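Local coordinates for petrobactin biosynthesis protein AsbB (Bacillus anthracis, PDB 3TO3), which catalyses the ATP-dependent condensation of spermidine with citryl-spermidine intermediates during the biosynthesis of petrobactin, a catecholate siderophore used in iron acquisition and virulence, at residues B[434-439]-B[455-460]; B[424-429]-B[510-515]; B[13-18]-B[131-136]; B[8-13]-B[177-182]. One frame throughout, in Å; residues are numbered along the deposited sequence. Where two conformers were deposited one is given.

Contact 1: B[434-439]-B[455-460]. With ATP (adenosine-5'-triphosphate), chain E.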
# COMPACT_ATOMS: atom_id res chain seq x y z
N ILE B 434 37.97 -11.42 -0.31
CA ILE B 434 36.83 -10.72 0.22
C ILE B 434 36.24 -9.81 -0.87
O ILE B 434 36.92 -8.92 -1.36
CB ILE B 434 37.25 -9.84 1.39
CG1 ILE B 434 37.71 -10.71 2.56
CG2 ILE B 434 36.13 -8.94 1.83
CD1 ILE B 434 38.12 -9.90 3.75
N ALA B 435 34.98 -10.02 -1.25
CA ALA B 435 34.40 -9.13 -2.24
C ALA B 435 33.36 -8.23 -1.59
O ALA B 435 32.30 -8.68 -1.16
CB ALA B 435 33.81 -9.90 -3.36
N LEU B 436 33.70 -6.96 -1.47
CA LEU B 436 32.77 -5.95 -1.00
C LEU B 436 31.85 -5.71 -2.16
O LEU B 436 32.27 -5.86 -3.31
CB LEU B 436 33.52 -4.68 -0.63
CG LEU B 436 34.58 -4.97 0.44
CD1 LEU B 436 35.41 -3.75 0.75
CD2 LEU B 436 33.90 -5.50 1.70
N GLU B 437 30.61 -5.33 -1.88
CA GLU B 437 29.71 -5.02 -2.95
C GLU B 437 30.18 -3.64 -3.43
O GLU B 437 30.15 -2.64 -2.73
CB GLU B 437 28.30 -4.93 -2.42
CG GLU B 437 27.22 -5.24 -3.42
CD GLU B 437 25.82 -4.89 -2.88
OE1 GLU B 437 24.84 -5.02 -3.65
OE2 GLU B 437 25.72 -4.48 -1.70
N SER B 438 30.62 -3.66 -4.66
CA SER B 438 31.38 -2.63 -5.36
C SER B 438 30.57 -1.72 -6.28
O SER B 438 31.14 -1.15 -7.21
CB SER B 438 32.67 -3.17 -5.97
OG SER B 438 32.53 -4.52 -6.40
N HIS B 439 29.25 -1.68 -6.12
CA HIS B 439 28.45 -0.84 -7.01
C HIS B 439 28.77 0.64 -6.72
O HIS B 439 29.56 0.97 -5.82
CB HIS B 439 26.96 -1.09 -6.81
CG HIS B 439 26.50 -2.50 -7.08
ND1 HIS B 439 25.92 -3.29 -6.11
CD2 HIS B 439 26.48 -3.24 -8.21
CE1 HIS B 439 25.58 -4.46 -6.63
NE2 HIS B 439 25.90 -4.45 -7.90
N ILE B 455 40.17 5.87 -2.04
CA ILE B 455 38.78 5.42 -2.04
C ILE B 455 38.21 5.14 -0.63
O ILE B 455 38.92 4.68 0.27
CB ILE B 455 38.62 4.17 -2.92
CG1 ILE B 455 37.19 4.07 -3.42
CG2 ILE B 455 39.05 2.91 -2.20
CD1 ILE B 455 36.77 5.33 -4.19
N ALA B 456 36.94 5.43 -0.42
CA ALA B 456 36.29 5.13 0.85
C ALA B 456 35.13 4.22 0.55
O ALA B 456 34.43 4.44 -0.43
CB ALA B 456 35.80 6.38 1.52
N LEU B 457 34.95 3.18 1.35
CA LEU B 457 33.94 2.17 1.06
C LEU B 457 32.95 2.11 2.19
O LEU B 457 33.29 2.39 3.35
CB LEU B 457 34.59 0.80 0.85
CG LEU B 457 35.69 0.80 -0.22
CD1 LEU B 457 36.70 -0.28 0.08
CD2 LEU B 457 35.07 0.62 -1.59
N LYS B 458 31.71 1.81 1.87
CA LYS B 458 30.66 1.75 2.88
C LYS B 458 29.65 0.67 2.51
O LYS B 458 29.77 0.07 1.43
CB LYS B 458 29.97 3.10 3.05
CG LYS B 458 29.38 3.73 1.77
CD LYS B 458 28.70 5.07 2.15
CE LYS B 458 27.89 5.69 0.99
NZ LYS B 458 26.67 4.88 0.64
N ASP B 459 28.66 0.48 3.39
CA ASP B 459 27.62 -0.55 3.28
C ASP B 459 28.15 -1.98 3.16
O ASP B 459 28.04 -2.60 2.10
CB ASP B 459 26.65 -0.23 2.14
CG ASP B 459 25.68 0.89 2.50
OD1 ASP B 459 25.23 0.95 3.66
OD2 ASP B 459 25.37 1.72 1.61
N PHE B 460 28.76 -2.47 4.24
CA PHE B 460 29.22 -3.87 4.42
C PHE B 460 28.18 -4.88 4.91
O PHE B 460 28.20 -6.05 4.56
CB PHE B 460 30.43 -3.88 5.36
CG PHE B 460 31.40 -2.78 5.05
CD1 PHE B 460 31.85 -2.61 3.75
CD2 PHE B 460 31.78 -1.86 6.02
CE1 PHE B 460 32.73 -1.58 3.45
CE2 PHE B 460 32.64 -0.82 5.72
CZ PHE B 460 33.12 -0.67 4.43
PB ATP E . 21.58 1.73 1.33
O1B ATP E . 20.51 2.33 2.21
O2B ATP E . 21.67 0.25 1.58
O3B ATP E . 22.95 2.44 1.61
PA ATP E . 19.98 1.42 -0.85
O1A ATP E . 18.91 1.22 0.21
O2A ATP E . 20.32 0.13 -1.58
O3A ATP E . 21.27 1.98 -0.18
O5' ATP E . 19.42 2.48 -1.86
C5' ATP E . 20.27 3.32 -2.54
C4' ATP E . 19.75 3.96 -3.70
O4' ATP E . 20.86 4.42 -4.56
C3' ATP E . 18.97 3.01 -4.52
O3' ATP E . 17.68 3.45 -4.66
C2' ATP E . 19.66 2.97 -5.82
O2' ATP E . 18.77 2.84 -6.85
C1' ATP E . 20.36 4.28 -5.85
N9 ATP E . 21.38 4.43 -6.85
C8 ATP E . 21.46 5.45 -7.71
N7 ATP E . 22.53 5.26 -8.49
C5 ATP E . 23.15 4.12 -8.12
C6 ATP E . 24.30 3.46 -8.58
N6 ATP E . 25.05 4.02 -9.67
N1 ATP E . 24.68 2.31 -7.99
C2 ATP E . 23.96 1.79 -6.97
N3 ATP E . 22.85 2.41 -6.51
C4 ATP E . 22.42 3.57 -7.06

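Contact 2: B[424-429]-B[510-515]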
# COMPACT_ATOMS: atom_id res chain seq x y z
N PRO B 424 42.30 -1.23 -5.44
CA PRO B 424 42.26 -1.75 -4.06
C PRO B 424 41.08 -2.68 -3.84
O PRO B 424 41.19 -3.60 -3.06
CB PRO B 424 42.12 -0.50 -3.20
CG PRO B 424 42.58 0.62 -4.09
CD PRO B 424 42.13 0.23 -5.46
N VAL B 425 39.96 -2.43 -4.50
CA VAL B 425 38.85 -3.36 -4.42
C VAL B 425 39.27 -4.72 -4.96
O VAL B 425 38.99 -5.75 -4.34
CB VAL B 425 37.61 -2.87 -5.20
CG1 VAL B 425 36.51 -3.90 -5.09
CG2 VAL B 425 37.13 -1.50 -4.69
N ILE B 426 39.94 -4.74 -6.11
CA ILE B 426 40.36 -6.00 -6.74
C ILE B 426 41.44 -6.67 -5.89
O ILE B 426 41.46 -7.89 -5.71
CB ILE B 426 40.85 -5.77 -8.20
CG1 ILE B 426 39.69 -5.26 -9.05
CG2 ILE B 426 41.39 -7.05 -8.82
CD1 ILE B 426 40.07 -4.87 -10.48
N HIS B 427 42.34 -5.84 -5.35
CA HIS B 427 43.34 -6.33 -4.42
C HIS B 427 42.72 -7.08 -3.23
O HIS B 427 43.20 -8.15 -2.87
CB HIS B 427 44.22 -5.20 -3.92
CG HIS B 427 45.36 -5.67 -3.10
ND1 HIS B 427 46.57 -6.05 -3.65
CD2 HIS B 427 45.49 -5.83 -1.76
CE1 HIS B 427 47.39 -6.43 -2.68
NE2 HIS B 427 46.76 -6.29 -1.52
N LEU B 428 41.69 -6.50 -2.62
CA LEU B 428 40.94 -7.13 -1.53
C LEU B 428 40.42 -8.50 -1.94
O LEU B 428 40.50 -9.46 -1.17
CB LEU B 428 39.74 -6.25 -1.15
CG LEU B 428 40.00 -5.18 -0.11
CD1 LEU B 428 38.79 -4.30 0.12
CD2 LEU B 428 40.43 -5.85 1.20
N VAL B 429 39.88 -8.60 -3.15
CA VAL B 429 39.38 -9.86 -3.65
C VAL B 429 40.49 -10.90 -3.77
O VAL B 429 40.37 -12.02 -3.27
CB VAL B 429 38.68 -9.70 -5.03
CG1 VAL B 429 38.59 -11.04 -5.75
CG2 VAL B 429 37.31 -9.06 -4.84
N ASP B 510 30.71 -8.08 -12.65
CA ASP B 510 29.32 -7.68 -12.60
C ASP B 510 29.07 -6.44 -11.74
O ASP B 510 28.42 -5.51 -12.15
CB ASP B 510 28.49 -8.84 -12.05
CG ASP B 510 27.10 -8.91 -12.63
OD1 ASP B 510 26.93 -8.59 -13.81
OD2 ASP B 510 26.16 -9.32 -11.90
N ALA B 511 29.59 -6.41 -10.54
CA ALA B 511 29.25 -5.30 -9.67
C ALA B 511 30.17 -4.09 -9.93
O ALA B 511 29.71 -3.01 -10.29
CB ALA B 511 29.23 -5.71 -8.23
N LEU B 512 31.46 -4.28 -9.72
CA LEU B 512 32.42 -3.19 -9.95
C LEU B 512 32.38 -2.61 -11.38
O LEU B 512 32.37 -1.39 -11.54
CB LEU B 512 33.84 -3.63 -9.61
CG LEU B 512 34.92 -2.55 -9.68
CD1 LEU B 512 34.69 -1.38 -8.68
CD2 LEU B 512 36.31 -3.18 -9.48
N PHE B 513 32.35 -3.48 -12.39
CA PHE B 513 32.58 -3.07 -13.78
C PHE B 513 31.29 -2.87 -14.55
O PHE B 513 30.93 -1.76 -14.84
CB PHE B 513 33.51 -4.04 -14.51
CG PHE B 513 34.96 -3.88 -14.12
CD1 PHE B 513 35.47 -2.65 -13.78
CD2 PHE B 513 35.80 -4.97 -14.05
CE1 PHE B 513 36.79 -2.49 -13.41
CE2 PHE B 513 37.11 -4.83 -13.67
CZ PHE B 513 37.61 -3.58 -13.35
N LEU B 514 30.59 -3.96 -14.84
CA LEU B 514 29.38 -3.91 -15.63
C LEU B 514 28.36 -2.87 -15.13
O LEU B 514 27.93 -2.04 -15.91
CB LEU B 514 28.77 -5.32 -15.75
CG LEU B 514 27.64 -5.53 -16.76
CD1 LEU B 514 27.41 -7.02 -17.06
CD2 LEU B 514 26.36 -4.93 -16.24
N PHE B 515 27.98 -2.90 -13.86
CA PHE B 515 26.94 -1.96 -13.38
C PHE B 515 27.46 -0.64 -12.83
O PHE B 515 26.67 0.20 -12.43
CB PHE B 515 26.03 -2.59 -12.29
CG PHE B 515 25.17 -3.70 -12.80
CD1 PHE B 515 24.23 -3.47 -13.80
CD2 PHE B 515 25.32 -5.00 -12.29
CE1 PHE B 515 23.45 -4.51 -14.29
CE2 PHE B 515 24.53 -6.06 -12.77
CZ PHE B 515 23.59 -5.82 -13.77

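Contact 3: B[13-18]-B[131-136]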
# COMPACT_ATOMS: atom_id res chain seq x y z
N LYS B 13 2.50 21.87 -11.92
CA LYS B 13 3.40 22.47 -12.90
C LYS B 13 4.47 21.48 -13.36
O LYS B 13 4.82 21.42 -14.55
CB LYS B 13 4.03 23.76 -12.36
CG LYS B 13 3.06 24.93 -12.29
CD LYS B 13 3.79 26.25 -12.03
CE LYS B 13 2.80 27.42 -11.83
NZ LYS B 13 3.41 28.60 -11.12
N ALA B 14 5.00 20.70 -12.44
CA ALA B 14 6.03 19.74 -12.84
C ALA B 14 5.46 18.70 -13.80
O ALA B 14 6.09 18.38 -14.81
CB ALA B 14 6.64 19.05 -11.63
N ILE B 15 4.28 18.18 -13.48
CA ILE B 15 3.67 17.15 -14.32
C ILE B 15 3.33 17.72 -15.67
O ILE B 15 3.42 17.01 -16.68
CB ILE B 15 2.35 16.56 -13.75
CG1 ILE B 15 2.60 15.86 -12.45
CG2 ILE B 15 1.84 15.51 -14.70
CD1 ILE B 15 3.75 14.91 -12.57
N GLU B 16 2.96 19.00 -15.70
CA GLU B 16 2.49 19.64 -16.93
C GLU B 16 3.65 20.13 -17.77
O GLU B 16 3.44 20.73 -18.81
CB GLU B 16 1.59 20.85 -16.64
CG GLU B 16 0.15 20.55 -16.27
CD GLU B 16 -0.49 21.72 -15.49
OE1 GLU B 16 0.25 22.62 -15.04
OE2 GLU B 16 -1.73 21.74 -15.32
N SER B 17 4.88 19.95 -17.28
CA SER B 17 6.02 20.60 -17.91
C SER B 17 6.75 19.68 -18.88
O SER B 17 6.34 18.54 -19.11
CB SER B 17 7.01 21.02 -16.85
OG SER B 17 7.82 19.91 -16.48
N GLU B 18 7.85 20.21 -19.43
CA GLU B 18 8.71 19.48 -20.33
C GLU B 18 9.57 18.45 -19.60
O GLU B 18 10.06 17.50 -20.22
CB GLU B 18 9.64 20.44 -21.07
CG GLU B 18 8.92 21.40 -22.03
CD GLU B 18 8.98 20.95 -23.50
OE1 GLU B 18 8.78 21.81 -24.38
OE2 GLU B 18 9.22 19.74 -23.77
N LYS B 131 7.84 10.62 -9.45
CA LYS B 131 8.79 11.20 -8.53
C LYS B 131 9.98 11.89 -9.20
O LYS B 131 10.47 12.89 -8.68
CB LYS B 131 9.28 10.19 -7.49
CG LYS B 131 8.33 10.11 -6.30
CD LYS B 131 7.35 8.94 -6.44
CE LYS B 131 6.56 8.73 -5.13
NZ LYS B 131 5.76 7.48 -5.11
N ASP B 132 10.46 11.37 -10.35
CA ASP B 132 11.63 11.99 -10.91
C ASP B 132 11.30 13.29 -11.65
O ASP B 132 12.10 14.23 -11.65
CB ASP B 132 12.49 11.07 -11.76
CG ASP B 132 13.86 11.69 -12.08
OD1 ASP B 132 14.50 12.29 -11.17
OD2 ASP B 132 14.30 11.61 -13.24
N THR B 133 10.11 13.34 -12.25
CA THR B 133 9.62 14.56 -12.87
C THR B 133 9.64 15.75 -11.90
O THR B 133 10.08 16.82 -12.26
CB THR B 133 8.17 14.40 -13.39
OG1 THR B 133 8.16 13.48 -14.49
CG2 THR B 133 7.61 15.75 -13.84
N ILE B 134 9.18 15.55 -10.67
CA ILE B 134 9.21 16.64 -9.69
C ILE B 134 10.66 17.03 -9.36
O ILE B 134 11.01 18.23 -9.26
CB ILE B 134 8.48 16.23 -8.39
CG1 ILE B 134 7.05 15.83 -8.72
CG2 ILE B 134 8.47 17.40 -7.38
CD1 ILE B 134 6.46 14.84 -7.76
N ALA B 135 11.52 16.04 -9.20
CA ALA B 135 12.92 16.38 -8.93
C ALA B 135 13.61 17.14 -10.10
O ALA B 135 14.26 18.16 -9.88
CB ALA B 135 13.71 15.15 -8.51
N GLN B 136 13.48 16.63 -11.33
CA GLN B 136 14.07 17.29 -12.50
C GLN B 136 13.47 18.70 -12.66
O GLN B 136 14.15 19.62 -13.08
CB GLN B 136 13.84 16.49 -13.78
CG GLN B 136 14.46 15.11 -13.76
CD GLN B 136 15.94 15.15 -13.50
OE1 GLN B 136 16.64 15.99 -14.05
NE2 GLN B 136 16.42 14.27 -12.63

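Contact 4: B[8-13]-B[177-182]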
# COMPACT_ATOMS: atom_id res chain seq x y z
N HIS B 8 1.17 21.80 -3.82
CA HIS B 8 0.24 21.26 -4.79
C HIS B 8 0.50 21.91 -6.16
O HIS B 8 0.66 21.22 -7.17
CB HIS B 8 -1.19 21.51 -4.33
CG HIS B 8 -2.23 21.06 -5.31
ND1 HIS B 8 -3.00 21.95 -6.03
CD2 HIS B 8 -2.62 19.83 -5.70
CE1 HIS B 8 -3.83 21.29 -6.81
NE2 HIS B 8 -3.62 20.00 -6.63
N THR B 9 0.59 23.23 -6.17
CA THR B 9 0.86 23.95 -7.41
C THR B 9 2.13 23.50 -8.12
O THR B 9 2.15 23.37 -9.35
CB THR B 9 0.89 25.44 -7.14
OG1 THR B 9 -0.37 25.81 -6.57
CG2 THR B 9 1.13 26.25 -8.42
N LYS B 10 3.18 23.21 -7.35
CA LYS B 10 4.46 22.74 -7.90
C LYS B 10 4.32 21.41 -8.60
O LYS B 10 4.81 21.22 -9.72
CB LYS B 10 5.52 22.58 -6.80
CG LYS B 10 6.10 23.88 -6.29
CD LYS B 10 7.23 23.60 -5.30
CE LYS B 10 7.82 24.88 -4.72
NZ LYS B 10 8.54 25.65 -5.76
N ILE B 11 3.67 20.47 -7.92
CA ILE B 11 3.48 19.15 -8.48
C ILE B 11 2.78 19.24 -9.82
O ILE B 11 3.19 18.58 -10.80
CB ILE B 11 2.60 18.27 -7.57
CG1 ILE B 11 3.34 17.98 -6.30
CG2 ILE B 11 2.41 16.92 -8.21
CD1 ILE B 11 4.44 17.03 -6.56
N LEU B 12 1.71 20.03 -9.86
CA LEU B 12 0.96 20.16 -11.11
C LEU B 12 1.80 20.77 -12.22
O LEU B 12 1.83 20.25 -13.33
CB LEU B 12 -0.31 20.96 -10.90
CG LEU B 12 -1.43 20.14 -10.29
CD1 LEU B 12 -2.69 21.00 -10.22
CD2 LEU B 12 -1.65 18.93 -11.15
N LYS B 13 2.50 21.87 -11.92
CA LYS B 13 3.40 22.47 -12.90
C LYS B 13 4.47 21.48 -13.36
O LYS B 13 4.82 21.42 -14.55
CB LYS B 13 4.03 23.76 -12.36
CG LYS B 13 3.06 24.93 -12.29
CD LYS B 13 3.79 26.25 -12.03
CE LYS B 13 2.80 27.42 -11.83
NZ LYS B 13 3.41 28.60 -11.12
N ASP B 177 4.80 13.66 1.26
CA ASP B 177 5.90 12.95 1.89
C ASP B 177 7.16 12.98 1.03
O ASP B 177 8.28 13.05 1.55
CB ASP B 177 5.50 11.50 2.19
CG ASP B 177 4.66 11.37 3.46
OD1 ASP B 177 4.80 12.21 4.39
OD2 ASP B 177 3.87 10.41 3.53
N ASN B 178 6.98 12.93 -0.28
CA ASN B 178 8.14 12.93 -1.17
C ASN B 178 8.91 14.25 -1.03
O ASN B 178 10.16 14.25 -0.92
CB ASN B 178 7.73 12.69 -2.64
CG ASN B 178 8.92 12.51 -3.52
OD1 ASN B 178 9.73 11.59 -3.28
ND2 ASN B 178 9.09 13.42 -4.51
N PHE B 179 8.16 15.36 -1.05
CA PHE B 179 8.71 16.68 -0.76
C PHE B 179 9.42 16.73 0.60
O PHE B 179 10.45 17.39 0.74
CB PHE B 179 7.62 17.73 -0.77
CG PHE B 179 7.37 18.33 -2.12
CD1 PHE B 179 8.39 18.53 -3.01
CD2 PHE B 179 6.10 18.69 -2.49
CE1 PHE B 179 8.13 19.08 -4.26
CE2 PHE B 179 5.85 19.25 -3.73
CZ PHE B 179 6.87 19.44 -4.61
N ARG B 180 8.87 16.06 1.60
CA ARG B 180 9.44 16.14 2.93
C ARG B 180 10.72 15.34 3.07
O ARG B 180 11.69 15.82 3.62
CB ARG B 180 8.42 15.69 4.00
CG ARG B 180 7.37 16.73 4.34
CD ARG B 180 6.57 16.37 5.63
NE ARG B 180 5.46 15.46 5.36
CZ ARG B 180 4.19 15.83 5.19
NH1 ARG B 180 3.84 17.12 5.28
NH2 ARG B 180 3.25 14.91 4.93
N TYR B 181 10.66 14.07 2.69
CA TYR B 181 11.78 13.17 2.88
C TYR B 181 12.67 12.83 1.70
O TYR B 181 13.72 12.20 1.90
CB TYR B 181 11.26 11.89 3.53
CG TYR B 181 10.49 12.24 4.75
CD1 TYR B 181 11.13 12.84 5.85
CD2 TYR B 181 9.13 12.01 4.81
CE1 TYR B 181 10.41 13.20 6.99
CE2 TYR B 181 8.40 12.36 5.95
CZ TYR B 181 9.04 12.95 7.03
OH TYR B 181 8.30 13.30 8.14
N GLY B 182 12.31 13.26 0.49
CA GLY B 182 13.09 12.90 -0.68
C GLY B 182 14.43 13.62 -0.57
O GLY B 182 14.49 14.81 -0.21

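Contact 1: B[434-439]-B[455-460]
Leu436 is the residue of 434-439 that meets 455-460, and it does so where the chain leaves the short strand 434-435 and faces the end of strand 451-457, the last strand of a β-hairpin beside the ATP and magnesium site. Its CG lies opposite the carbonyl carbon (chi1 -58°), and the two methyls part: CD1 reaches CD1 of Leu457 at 3.8 Å, with the two side chains roughly perpendicular, while CD2 comes obliquely to the Phe460 ring, 4.1 Å from CD1 of that residue. Glu437 follows and lies against Asn442, a residue of the magnesium site. Ser438 OG then turns back in a weak 3.4 Å bond to Leu436 O, and the Ser438 carbonyl accepts from Asn516 of helix 502-528. No hydrogen bond joins the two segments, so the link is apolar and carried by the two leucines and the phenylalanine. Just before Phe460 stands Asp459, a residue of both the ATP pocket and the magnesium site. Its OD1 forms salt bridges with Lys299 and Arg371. The other carboxylate oxygen, Asp459 OD2, is in a salt bridge with Lys458 NZ at 3.6 Å and lies 2.5 Å from O3B of ATP.

Contact 2: B[424-429]-B[510-515]
Ile426 and Leu512 meet at the heart of this helix pair, which packs two helices of the FhuF-like family region against each other, with the Leu512 side chain about 11 Å from the bound ATP. The local axes of 424-429 and 510-515 run closer to antiparallel than to perpendicular, at 147° between their N-to-C directions, and stay 11.9 Å apart at their nearest, so large side chains have to bridge the gap. The main bump from 510-515 is the CD2 methyl of Leu512. With CG swung opposite the backbone N (chi1 -174°), the leucine puts that methyl into the hollow between Val425 and Ile426: CD2 is 4.0 Å from CG1 of Ile426 and 4.5 Å from CG1 of Val425. Ile426 answers with a bump of its own. Its extended CG1-CD1 branch (chi2 175°) carries CD1 on to the far end of the Phe513 ring, 4.0 Å from CZ and oblique to the ring plane. The Ile426 side chain crosses those of Leu512 and Phe513 at about a right angle. Those two also pack on each other, since Leu512 CD2 sits above one face of the Phe513 ring, offset toward its rim. The 510-515 turn is of the wider π type, closed by Phe515 N to Asp510 O at 3.2 Å. Helix 532-547 adds a third wall, with Ile543 and Phe547 against Ile426, and Val539 and an edge-to-face Trp536 against Phe513. Every group that touches is a hydrocarbon and buried; cohesion here rests on close fit and the exclusion of water, with no polar bond across.

Contact 3: B[13-18]-B[131-136]
The CG2 methyl of Thr133 presses on the last turn of helix 6-15, only 3.2 Å from the carbonyl O of Ala14. The same methyl has the Ala14 side chain close by, with CB at 4.1 Å from Thr133 CG2, and it meets CD1 of Ile15, whose side chain crosses the threonine at about a right angle. Ala14 packs on the next residue of helix 115-138: its CB rests 4.0 Å from CA of Ile134, and the CA atoms of Ala14 and Ile134 are 5.4 Å apart, a closeness that the small alanine permits. The Thr133 side chain is divided. Its OG1 stands beside the backbone N and bonds to the carbonyl O of Ile129 in the turn before, which leaves the methyl opposite the N to face the partner helix. One step out, Ala14 O is held by two donors reaching it from the same face of its plane: Ser17 N at 3.2 Å, and Ser17 OG at 2.9 Å with a C=O...donor angle of 131°. Ser17 OG also caps Asp19 N, so a single hydroxyl ties the end of helix 6-15 to the start of helix 18-37. Further out, Gln264 of the second subunit donates its NE2 to the carbonyls of both Ile15 and Ser17. The Ala14 carbonyl is thus satisfied within the turn, those of Ile15 and Ser17 by the second subunit, while 131-136 brings carbon atoms, the Thr133 methyl and the Ile134 backbone and side chain, to the turn, and no hydrogen bond crosses.

Contact 4: B[8-13]-B[177-182]
Ile11 and Phe179 overlap side by side, each reaching past the other toward the opposite helix. The Phe179 ring spans most of the gap: between 8-13 and 177-182 the nearest CA atoms, those of Ile11 and Phe179, are 9.6 Å apart. Its leading atoms do the work. CE2 of Phe179 is 3.8 Å from CG1 of Ile11, and CZ is 3.9 Å from CD1 of the same isoleucine, so two successive carbons of the aliphatic branch run beside the CE2-CZ bond. The torsions of Ile11 bring this about: CG1 stands opposite the carbonyl carbon, and the bend at chi2 (-72°) turns CD1 along the ring. Lys10 meets CZ only through its CB, 4.1 Å from Phe179 CZ. Like Ile11, it approaches the ring plane obliquely. The rest of the lysine leads away, its ammonium making a weak, long ion pair with Glu138. Phe185 meets the ring edge-to-face, and Tyr7 adds a second aromatic neighbour. Within 177-182, Arg180 and Asp177 form a salt bridge whose OD1 lies at the guanidinium edge. On helix 6-15, His8 turns from Phe179 and joins the second subunit through its NE2 and Trp251 NE1. Ile11 serves both sides, meeting Phe179 in its own chain and Ile256 of the second subunit. No polar bond links 8-13 with 177-182: the ammonium of Lys10 is led away, leaving its CB and the Ile11 branch on the ring, so the contact is one of carbon on carbon.

In the fold
From the N terminus, helix 6-15 supplies both early contacts and Lys13 belongs to each. Contact 4 closes the longer loop, from 8-13 to 177-182, and contact 3, from 13-18 to 131-136, is nested within it. They lie about 10 Å apart between centres and meet at Ile134, which packs on Ile11 and Phe179; both also touch the second subunit. The other two contacts follow in series. Contact 2 closes the loop between helices 410-432 and 502-528, and contact 1 is nested inside, joining 434-439, just after helix 410-432, to the end of the hairpin beside the ATP site; it touches contact 2 where Leu436 packs on Leu428. Contacts 2 and 3 lie on opposite sides of the chain's centre.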